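Local coordinates for nitrogenase molybdenum-iron protein alpha chain (Clostridium pasteurianum, PDB 4WES) that forms, with the beta chain, the component of nitrogenase that reduces dinitrogen to ammonium at an iron-molybdenum cofactor, at residues Asp485-Gly488 / Pro489-Gly492. Residues are numbered along the deposited sequence; the frame is centred on the assembly and turned at random.
Sequences DYNG and PYAG
Tyr490, its CG anti to the carbonyl carbon (chi1 -76°), lays its phenol ring back along the preceding chain, so that its hydroxyl meets the side chain of Asn487 three residues earlier. The polar link is a single weak hydrogen bond: ND2 of Asn487 donates to OH of Tyr490 over 3.2 Å, bent to 135° at the hydrogen. The same ND2 makes a second weak bond to the backbone O of Tyr484. Nonpolar contact runs beside it, CB of Asn487 standing 3.8 Å from CE1 of Tyr490, while CA of Gly488 approaches CD1 of the ring obliquely at 4.0 Å. Amide and ring planes are 33° apart.

The backbone supplies the bend. Gly488 and Pro489 are joined by a cis peptide, and CA of Gly488 makes a CA-H...O contact of 3.5 Å with O of Pro489. Gly488 adopts a backbone conformation in which a beta carbon would crowd the carbonyl O before it.

Partners outside the loop flank it: Asp221 OD1 accepts the backbone N-H groups of Tyr490 and Ala491, Phe499 meets the Tyr490 ring edge-to-face, and Gln308 of the beta chain bonds to O of Asp485. A single weak, bent bond is consistent with a ring placed mainly by the cis Gly488-Pro489 peptide and the surrounding packing, in the loop leading into helix 492-507, where the side chain of Tyr490 lies about 10 Å from the iron-molybdenum cluster.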
ATOM      1  N   ASP A 485     -10.280 -15.769 -14.866  1.00  7.03           N
ATOM      2  CA  ASP A 485     -10.167 -14.663 -13.935  1.00  7.12           C
ATOM      3  C   ASP A 485      -9.101 -14.941 -12.888  1.00  7.21           C
ATOM      4  O   ASP A 485      -9.198 -14.579 -11.731  1.00  7.84           O
ATOM      5  CB  ASP A 485     -11.520 -14.335 -13.298  1.00  8.27           C
ATOM      6  CG  ASP A 485     -12.448 -13.666 -14.290  1.00  7.36           C
ATOM      7  OD1 ASP A 485     -13.419 -14.329 -14.743  1.00  8.61           O
ATOM      8  OD2 ASP A 485     -12.219 -12.472 -14.638  1.00  8.04           O
ATOM      9  N   TYR A 486      -7.987 -15.568 -13.323  1.00  7.08           N
ATOM     10  CA  TYR A 486      -6.789 -15.645 -12.497  1.00  7.86           C
ATOM     11  C   TYR A 486      -6.997 -16.617 -11.323  1.00  7.52           C
ATOM     12  O   TYR A 486      -6.338 -16.488 -10.302  1.00  8.42           O
ATOM     13  CB  TYR A 486      -6.277 -14.211 -12.062  1.00  7.76           C
ATOM     14  CG  TYR A 486      -6.524 -13.267 -13.212  1.00  7.44           C
ATOM     15  CD1 TYR A 486      -5.913 -13.454 -14.433  1.00  7.40           C
ATOM     16  CD2 TYR A 486      -7.481 -12.267 -13.131  1.00  7.54           C
ATOM     17  CE1 TYR A 486      -6.229 -12.725 -15.526  1.00  7.43           C
ATOM     18  CE2 TYR A 486      -7.823 -11.512 -14.239  1.00  7.34           C
ATOM     19  CZ  TYR A 486      -7.225 -11.761 -15.439  1.00  7.44           C
ATOM     20  OH  TYR A 486      -7.621 -11.021 -16.537  1.00  7.41           O
ATOM     21  N   ASN A 487      -7.846 -17.607 -11.575  1.00  7.67           N
ATOM     22  CA  ASN A 487      -8.174 -18.687 -10.658  1.00  8.19           C
ATOM     23  C   ASN A 487      -7.871 -20.053 -11.294  1.00  8.44           C
ATOM     24  O   ASN A 487      -7.377 -20.158 -12.407  1.00  8.94           O
ATOM     25  CB  ASN A 487      -9.662 -18.633 -10.295  1.00  8.94           C
ATOM     26  CG  ASN A 487     -10.044 -17.337  -9.640  1.00  9.69           C
ATOM     27  OD1 ASN A 487      -9.420 -16.910  -8.667  1.00 12.98           O
ATOM     28  ND2 ASN A 487     -11.060 -16.657 -10.201  1.00  9.54           N
ATOM     29  N   GLY A 488      -8.179 -21.107 -10.565  1.00  7.91           N
ATOM     30  CA  GLY A 488      -8.040 -22.455 -11.074  1.00  8.26           C
ATOM     31  C   GLY A 488      -7.387 -23.385 -10.075  1.00  8.11           C
ATOM     32  O   GLY A 488      -6.789 -22.928  -9.103  1.00  9.66           O
ATOM     33  N   PRO A 489      -7.485 -24.677 -10.301  1.00  7.84           N
ATOM     34  CA  PRO A 489      -8.038 -25.305 -11.506  1.00  8.25           C
ATOM     35  C   PRO A 489      -9.546 -25.140 -11.600  1.00  8.01           C
ATOM     36  O   PRO A 489     -10.225 -25.090 -10.571  1.00  8.41           O
ATOM     37  CB  PRO A 489      -7.677 -26.787 -11.306  1.00  9.07           C
ATOM     38  CG  PRO A 489      -7.566 -26.953  -9.826  1.00  9.53           C
ATOM     39  CD  PRO A 489      -6.941 -25.682  -9.369  1.00  8.74           C
ATOM     40  N   TYR A 490     -10.050 -25.108 -12.835  1.00  8.00           N
ATOM     41  CA  TYR A 490     -11.486 -25.233 -13.073  1.00  8.55           C
ATOM     42  C   TYR A 490     -11.837 -26.607 -13.656  1.00  9.06           C
ATOM     43  O   TYR A 490     -13.003 -26.964 -13.630  1.00  9.20           O
ATOM     44  CB  TYR A 490     -12.008 -24.126 -13.984  1.00  8.99           C
ATOM     45  CG  TYR A 490     -12.166 -22.778 -13.305  1.00  8.94           C
ATOM     46  CD1 TYR A 490     -11.948 -22.557 -11.924  1.00 10.08           C
ATOM     47  CD2 TYR A 490     -12.605 -21.672 -14.056  1.00 10.77           C
ATOM     48  CE1 TYR A 490     -12.141 -21.323 -11.349  1.00 10.30           C
ATOM     49  CE2 TYR A 490     -12.825 -20.422 -13.449  1.00 10.08           C
ATOM     50  CZ  TYR A 490     -12.592 -20.287 -12.078  1.00 10.92           C
ATOM     51  OH  TYR A 490     -12.791 -19.070 -11.424  1.00 12.85           O
ATOM     52  N   ALA A 491     -10.832 -27.382 -14.102  1.00  9.05           N
ATOM     53  CA  ALA A 491     -11.059 -28.776 -14.504  1.00  9.02           C
ATOM     54  C   ALA A 491     -11.014 -29.706 -13.302  1.00  9.01           C
ATOM     55  O   ALA A 491     -10.485 -29.367 -12.249  1.00  9.82           O
ATOM     56  CB  ALA A 491      -9.987 -29.180 -15.530  1.00 10.45           C
ATOM     57  N   GLY A 492     -11.507 -30.915 -13.524  1.00  9.86           N
ATOM     58  CA  GLY A 492     -11.485 -31.946 -12.495  1.00 10.51           C
ATOM     59  C   GLY A 492     -12.492 -31.698 -11.381  1.00 10.19           C
ATOM     60  O   GLY A 492     -13.260 -30.722 -11.401  1.00 10.18           O
TER